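Local coordinates for protein SOSEKI 4 (Arabidopsis thaliana, PDB 6RSN) that locally interprets polarity cues and can influence cell division orientation in plants, forming long polymer filaments through its DIX-like domain, at residues A[42-45]-A[51-54]; A[65-70]-A[79-84]. The protein carries 1 engineered substitution. All blocks are in the same frame, centred on the assembly; numbering follows the deposited sequence.

Contact 1: A[42-45]-A[51-54]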
ATOM      1  N   ARG A  42       3.651   9.590   1.974  1.00 25.44           N
ATOM      2  CA  ARG A  42       4.043   9.872   0.601  1.00 24.05           C
ATOM      3  C   ARG A  42       2.801  10.173  -0.231  1.00 22.76           C
ATOM      4  O   ARG A  42       2.813  11.074  -1.080  1.00 21.84           O
ATOM      5  CB  ARG A  42       4.808   8.676   0.020  1.00 26.87           C
ATOM      6  CG  ARG A  42       5.190   8.799  -1.460  1.00 27.15           C
ATOM      7  CD  ARG A  42       5.990  10.089  -1.564  1.00 30.47           C
ATOM      8  NE  ARG A  42       6.729  10.071  -2.829  1.00 34.28           N
ATOM      9  CZ  ARG A  42       7.265  11.128  -3.388  1.00 37.82           C
ATOM     10  NH1 ARG A  42       7.194  12.302  -2.788  1.00 38.25           N
ATOM     11  NH2 ARG A  42       7.921  11.015  -4.539  1.00 42.23           N
ATOM     12  N   LEU A  43       1.737   9.371  -0.048  1.00 21.48           N
ATOM     13  CA  LEU A  43       0.518   9.686  -0.814  1.00 19.86           C
ATOM     14  C   LEU A  43      -0.036  11.062  -0.436  1.00 20.43           C
ATOM     15  O   LEU A  43      -0.597  11.781  -1.276  1.00 20.90           O
ATOM     16  CB  LEU A  43      -0.553   8.607  -0.560  1.00 21.01           C
ATOM     17  CG  LEU A  43      -0.270   7.292  -1.279  1.00 22.43           C
ATOM     18  CD1 LEU A  43      -1.229   6.208  -0.785  1.00 23.02           C
ATOM     19  CD2 LEU A  43      -0.363   7.449  -2.800  1.00 21.31           C
ATOM     20  N   ASN A  44      -0.015  11.400   0.851  1.00 21.62           N
ATOM     21  CA  ASN A  44      -0.480  12.723   1.265  1.00 22.99           C
ATOM     22  C   ASN A  44       0.285  13.799   0.512  1.00 24.68           C
ATOM     23  O   ASN A  44      -0.316  14.815   0.106  1.00 23.30           O
ATOM     24  CB  ASN A  44      -0.282  12.917   2.786  1.00 22.52           C
ATOM     25  CG  ASN A  44      -1.246  12.053   3.590  1.00 23.46           C
ATOM     26  OD1 ASN A  44      -2.167  11.442   3.090  1.00 23.52           O
ATOM     27  ND2 ASN A  44      -1.053  12.001   4.902  1.00 26.89           N
ATOM     28  N   ASP A  45       1.615  13.604   0.357  1.00 23.81           N
ATOM     29  CA  ASP A  45       2.404  14.615  -0.377  1.00 27.67           C
ATOM     30  C   ASP A  45       2.024  14.679  -1.862  1.00 25.43           C
ATOM     31  O   ASP A  45       1.858  15.761  -2.457  1.00 26.94           O
ATOM     32  CB  ASP A  45       3.898  14.339  -0.186  1.00 30.25           C
ATOM     33  CG  ASP A  45       4.403  14.715   1.201  1.00 38.83           C
ATOM     34  OD1 ASP A  45       3.697  15.484   1.932  1.00 39.29           O
ATOM     35  OD2 ASP A  45       5.525  14.288   1.534  1.00 44.28           O
HETATM   36  N   MSE A  51      -6.764  11.972  -0.015  1.00 18.94           N
HETATM   37  CA  MSE A  51      -6.860  10.796  -0.873  1.00 18.20           C
HETATM   38  C   MSE A  51      -6.763   9.518  -0.024  1.00 18.73           C
HETATM   39  O   MSE A  51      -7.656   8.626  -0.120  1.00 20.05           O
HETATM   40  CB  MSE A  51      -5.749  10.903  -1.942  1.00 20.62           C
HETATM   41  CG  MSE A  51      -5.723   9.703  -2.906  1.00 20.65           C
HETATM   42 SE   MSE A  51      -4.453   8.292  -2.277  1.00 27.27          SE
HETATM   43  CE  MSE A  51      -4.684   7.004  -3.774  1.00 26.87           C
ATOM     44  N   ALA A  52      -5.651   9.299   0.725  1.00 18.24           N
ATOM     45  CA  ALA A  52      -5.413   7.933   1.227  1.00 18.20           C
ATOM     46  C   ALA A  52      -6.466   7.528   2.260  1.00 20.48           C
ATOM     47  O   ALA A  52      -6.748   6.352   2.377  1.00 19.51           O
ATOM     48  CB  ALA A  52      -4.044   7.806   1.800  1.00 20.29           C
ATOM     49  N   CYS A  53      -7.089   8.510   2.919  1.00 20.53           N
ATOM     50  CA  CYS A  53      -8.101   8.217   3.915  1.00 20.69           C
ATOM     51  C   CYS A  53      -9.394   7.756   3.255  1.00 19.69           C
ATOM     52  O   CYS A  53     -10.262   7.268   4.051  1.00 21.27           O
ATOM     53  CB  CYS A  53      -8.431   9.439   4.796  1.00 21.77           C
ATOM     54  SG  CYS A  53      -8.856  10.914   3.811  1.00 25.78           S
ATOM     55  N   LEU A  54      -9.506   7.766   1.914  1.00 18.80           N
ATOM     56  CA  LEU A  54     -10.729   7.239   1.268  1.00 19.47           C
ATOM     57  C   LEU A  54     -10.679   5.710   1.121  1.00 17.58           C
ATOM     58  O   LEU A  54     -11.646   5.101   0.658  1.00 18.70           O
ATOM     59  CB  LEU A  54     -10.877   7.883  -0.114  1.00 20.43           C
ATOM     60  CG  LEU A  54     -11.092   9.397  -0.141  1.00 22.01           C
ATOM     61  CD1 LEU A  54     -10.986   9.818  -1.587  1.00 23.22           C
ATOM     62  CD2 LEU A  54     -12.484   9.717   0.383  1.00 23.70           C
TER
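Leu43, on the helix 36-47, and the pair Met51 and Ala52, in the short helix 49-52, make an apolar contact in which one methyl group does most of the work. CD1 of Leu43 lies 4.1 Å from SE of Met51, a residue present here as selenomethionine, and equally 4.1 Å from CB of Ala52, so a single branch meets both partners. Leu43 reaches them with CG set beside its backbone N and anti to its carbonyl carbon (chi1 -75°), while the side chain of Met51 starts anti to its own N and then bends through the turn about its CB-CG bond (chi2 -93°). The side chains of Leu43 and Met51 cross obliquely. The backbones come nearest at CA of Leu43 and CA of Ala52, 6.5 Å apart. A minor van der Waals contribution comes from Asn44, the end of whose side chain comes near CB of Ala52.

No hydrogen bond joins the two segments. Within 51-54, Leu54 N donates to Met51 O at 2.9 Å; beyond it, Ala52 O accepts a bond from Trp57 NE1, and Leu54 bonds through its backbone with Ile93.

Strands 5-13 and 22-27 complete the packing: Leu43 rests on Tyr10 and Ile24, and Met51 on Tyr10 and Leu12. A sulfate ion, probably from the crystallisation liquor, lies about 5 Å from the Met51 side chain. Leu43, Met51 and Ala52 are all buried, as expected for the helix-to-sheet core of a ubiquitin-like (beta-grasp) fold, here extended by the short helix that follows the main one.

Contact 2: A[65-70]-A[79-84]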
ATOM      1  N   ASN A  65      -1.780 -21.655  -1.856  1.00 53.84           N
ATOM      2  CA  ASN A  65      -1.087 -21.781  -3.137  1.00 56.35           C
ATOM      3  C   ASN A  65      -1.125 -20.453  -3.892  1.00 55.56           C
ATOM      4  O   ASN A  65      -0.869 -20.422  -5.093  1.00 57.18           O
ATOM      5  CB  ASN A  65      -1.569 -22.982  -3.962  1.00 62.99           C
ATOM      6  CG  ASN A  65      -1.071 -24.339  -3.477  1.00 71.67           C
ATOM      7  OD1 ASN A  65      -1.863 -25.174  -3.038  1.00 76.47           O
ATOM      8  ND2 ASN A  65       0.224 -24.608  -3.591  1.00 70.32           N
ATOM      9  N   GLY A  66      -1.457 -19.354  -3.185  1.00 48.56           N
ATOM     10  CA  GLY A  66      -1.360 -18.045  -3.783  1.00 45.62           C
ATOM     11  C   GLY A  66      -1.055 -16.972  -2.748  1.00 41.18           C
ATOM     12  O   GLY A  66      -0.070 -17.055  -1.978  1.00 37.02           O
ATOM     13  N   PHE A  67      -1.955 -15.973  -2.758  1.00 37.82           N
ATOM     14  CA  PHE A  67      -1.715 -14.721  -2.072  1.00 35.42           C
ATOM     15  C   PHE A  67      -2.996 -14.303  -1.385  1.00 32.13           C
ATOM     16  O   PHE A  67      -4.079 -14.843  -1.677  1.00 31.04           O
ATOM     17  CB  PHE A  67      -1.342 -13.637  -3.083  1.00 34.79           C
ATOM     18  CG  PHE A  67      -0.076 -14.018  -3.797  1.00 38.17           C
ATOM     19  CD1 PHE A  67       1.138 -13.853  -3.147  1.00 39.70           C
ATOM     20  CD2 PHE A  67      -0.116 -14.504  -5.098  1.00 38.42           C
ATOM     21  CE1 PHE A  67       2.322 -14.167  -3.803  1.00 43.54           C
ATOM     22  CE2 PHE A  67       1.063 -14.878  -5.732  1.00 43.44           C
ATOM     23  CZ  PHE A  67       2.276 -14.699  -5.081  1.00 45.21           C
ATOM     24  N   VAL A  68      -2.843 -13.378  -0.438  1.00 31.49           N
ATOM     25  CA  VAL A  68      -3.997 -12.866   0.285  1.00 27.52           C
ATOM     26  C   VAL A  68      -3.672 -11.382   0.469  1.00 27.54           C
ATOM     27  O   VAL A  68      -2.520 -10.961   0.451  1.00 26.25           O
ATOM     28  CB  VAL A  68      -4.183 -13.592   1.645  1.00 28.62           C
ATOM     29  CG1 VAL A  68      -2.947 -13.370   2.545  1.00 28.98           C
ATOM     30  CG2 VAL A  68      -5.446 -13.154   2.384  1.00 29.54           C
ATOM     31  N   TRP A  69      -4.713 -10.567   0.462  1.00 23.52           N
ATOM     32  CA  TRP A  69      -4.587  -9.150   0.828  1.00 23.03           C
ATOM     33  C   TRP A  69      -4.713  -8.997   2.333  1.00 22.33           C
ATOM     34  O   TRP A  69      -5.798  -9.186   2.911  1.00 23.42           O
ATOM     35  CB  TRP A  69      -5.706  -8.334   0.137  1.00 22.14           C
ATOM     36  CG  TRP A  69      -5.557  -8.267  -1.350  1.00 21.92           C
ATOM     37  CD1 TRP A  69      -6.412  -8.742  -2.298  1.00 25.55           C
ATOM     38  CD2 TRP A  69      -4.527  -7.581  -2.061  1.00 23.26           C
ATOM     39  NE1 TRP A  69      -5.970  -8.453  -3.570  1.00 27.51           N
ATOM     40  CE2 TRP A  69      -4.792  -7.749  -3.451  1.00 24.21           C
ATOM     41  CE3 TRP A  69      -3.398  -6.866  -1.675  1.00 23.92           C
ATOM     42  CZ2 TRP A  69      -3.983  -7.171  -4.428  1.00 27.22           C
ATOM     43  CZ3 TRP A  69      -2.555  -6.360  -2.649  1.00 23.92           C
ATOM     44  CH2 TRP A  69      -2.867  -6.486  -4.007  1.00 26.33           C
ATOM     45  N   TYR A  70      -3.573  -8.679   2.970  1.00 22.40           N
ATOM     46  CA  TYR A  70      -3.518  -8.645   4.413  1.00 24.97           C
ATOM     47  C   TYR A  70      -3.812  -7.226   4.889  1.00 22.47           C
ATOM     48  O   TYR A  70      -3.123  -6.305   4.539  1.00 24.10           O
ATOM     49  CB  TYR A  70      -2.066  -8.962   4.811  1.00 30.64           C
ATOM     50  CG  TYR A  70      -1.961  -9.419   6.228  1.00 35.18           C
ATOM     51  CD1 TYR A  70      -1.797  -8.509   7.269  1.00 40.00           C
ATOM     52  CD2 TYR A  70      -1.981 -10.768   6.513  1.00 40.29           C
ATOM     53  CE1 TYR A  70      -1.661  -8.946   8.581  1.00 39.63           C
ATOM     54  CE2 TYR A  70      -1.829 -11.229   7.814  1.00 44.45           C
ATOM     55  CZ  TYR A  70      -1.699 -10.307   8.847  1.00 45.10           C
ATOM     56  OH  TYR A  70      -1.569 -10.804  10.112  1.00 48.46           O
ATOM     57  N   PHE A  79       5.202  -6.215   5.097  1.00 35.87           N
ATOM     58  CA  PHE A  79       6.143  -7.175   4.548  1.00 40.01           C
ATOM     59  C   PHE A  79       6.124  -7.169   3.014  1.00 46.03           C
ATOM     60  O   PHE A  79       5.056  -7.099   2.394  1.00 48.81           O
ATOM     61  CB  PHE A  79       5.784  -8.553   5.090  1.00 39.42           C
ATOM     62  CG  PHE A  79       5.863  -8.650   6.588  1.00 35.83           C
ATOM     63  CD1 PHE A  79       7.088  -8.827   7.215  1.00 36.62           C
ATOM     64  CD2 PHE A  79       4.748  -8.492   7.373  1.00 33.19           C
ATOM     65  CE1 PHE A  79       7.135  -8.940   8.593  1.00 38.49           C
ATOM     66  CE2 PHE A  79       4.788  -8.590   8.753  1.00 37.25           C
ATOM     67  CZ  PHE A  79       6.001  -8.857   9.375  1.00 36.97           C
ATOM     68  N   PRO A  80       7.295  -7.347   2.356  1.00 52.65           N
ATOM     69  CA  PRO A  80       7.371  -7.443   0.894  1.00 56.53           C
ATOM     70  C   PRO A  80       6.897  -8.797   0.366  1.00 61.59           C
ATOM     71  O   PRO A  80       6.835  -9.784   1.107  1.00 55.77           O
ATOM     72  CB  PRO A  80       8.881  -7.341   0.633  1.00 56.32           C
ATOM     73  CG  PRO A  80       9.478  -8.006   1.851  1.00 57.52           C
ATOM     74  CD  PRO A  80       8.610  -7.510   2.993  1.00 54.86           C
ATOM     75  N   VAL A  81       6.587  -8.821  -0.938  1.00 68.37           N
ATOM     76  CA  VAL A  81       6.250 -10.042  -1.654  1.00 76.57           C
ATOM     77  C   VAL A  81       7.252 -10.211  -2.799  1.00 86.04           C
ATOM     78  O   VAL A  81       7.536  -9.251  -3.526  1.00 93.01           O
ATOM     79  CB  VAL A  81       4.778 -10.020  -2.130  1.00 72.03           C
ATOM     80  CG1 VAL A  81       4.565  -9.246  -3.431  1.00 69.98           C
ATOM     81  CG2 VAL A  81       4.161 -11.407  -2.199  1.00 69.24           C
ATOM     82  N   HIS A  82       7.795 -11.429  -2.941  1.00 88.99           N
ATOM     83  CA  HIS A  82       8.879 -11.721  -3.871  1.00 93.34           C
ATOM     84  C   HIS A  82      10.092 -10.851  -3.545  1.00 92.83           C
ATOM     85  O   HIS A  82      10.477 -10.719  -2.387  1.00 92.71           O
ATOM     86  CB  HIS A  82       8.455 -11.571  -5.346  1.00 99.89           C
ATOM     87  CG  HIS A  82       7.093 -12.093  -5.676  1.00105.77           C
ATOM     88  ND1 HIS A  82       6.141 -11.314  -6.317  1.00106.38           N
ATOM     89  CD2 HIS A  82       6.513 -13.297  -5.464  1.00106.94           C
ATOM     90  CE1 HIS A  82       5.036 -12.016  -6.482  1.00104.21           C
ATOM     91  NE2 HIS A  82       5.239 -13.238  -5.968  1.00104.54           N
ATOM     92  N   GLY A  83      10.661 -10.222  -4.579  1.00 91.15           N
ATOM     93  CA  GLY A  83      11.999  -9.665  -4.480  1.00 89.79           C
ATOM     94  C   GLY A  83      12.011  -8.195  -4.078  1.00 86.27           C
ATOM     95  O   GLY A  83      12.201  -7.331  -4.936  1.00 86.23           O
ATOM     96  N   GLN A  84      11.862  -7.953  -2.762  1.00 83.32           N
ATOM     97  CA  GLN A  84      11.749  -6.633  -2.151  1.00 78.93           C
ATOM     98  C   GLN A  84      10.618  -5.840  -2.802  1.00 72.33           C
ATOM     99  O   GLN A  84      10.665  -4.610  -2.835  1.00 69.68           O
ATOM    100  CB  GLN A  84      13.061  -5.847  -2.224  1.00 87.05           C
ATOM    101  CG  GLN A  84      13.682  -5.572  -0.860  1.00 93.89           C
ATOM    102  CD  GLN A  84      12.935  -4.529  -0.059  1.00 95.76           C
ATOM    103  OE1 GLN A  84      12.737  -3.395  -0.501  1.00 96.50           O
ATOM    104  NE2 GLN A  84      12.526  -4.908   1.143  1.00 95.18           N
TER
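At one edge of the ubiquitin-like sheet, Phe67 on the outermost strand 66-71 meets Val81 and His82 in the loop that leads into strand 86-92. The contact is small and made by side chains alone. CE1 of Phe67 packs against CG2 of Val81 at 3.7 Å, an apolar touch in which the side chains cross at about a right angle. Further round the same ring, CZ of Phe67 comes to 3.4 Å from NE2 of His82, reaching the imidazole at its edge, near its plane. The two rings are almost perpendicular, at 87°, with centroids 5.5 Å apart, and they approach obliquely.

Within the loop, CG2 of Val81 also sits over the centre of the imidazole, 4.3 Å above its plane, and thus contacts both rings. Val81 has CG1 in the crowded position between its backbone N and carbonyl carbon (chi1 82°), leaving CG2 to meet Phe67. His82 has a positive phi (59°) where the chain turns, and Gly83 forms the centre of an inverse gamma turn, with a weak bond from Gln84 N to His82 O. Residues 82-84 are poorly ordered, so the imidazole's position deserves some caution.

Val81 is buried, whereas Phe67 and His82 are exposed. Phe67 also makes a cation-pi contact with Lys60, and backbone hydrogen bonds between Val68 and Arg61 and between Tyr70 and Ser59 tie its strand to 55-63. The arrangement is a loop touching an edge strand through side chains alone, and in DIX domains the corresponding edge probably takes part in head-to-tail polymerisation.

In the fold
From the N terminus, strands 5-13 and 22-27 come first and supply the surface on which the helix 36-47 lies. Contact 1 then closes a short loop of five intervening residues between that helix and the following helix 49-52, before the chain enters strand 55-63. Contact 2 opens only later: it joins edge strand 66-71 to the loop after strand 77-78, spanning eight residues, and precedes strand 86-92. The two loops are in series and neither nest nor cross. Their centres lie 23 Å apart on opposite sides of the chain's centre, one at the helical layer and the other at the sheet's outer edge.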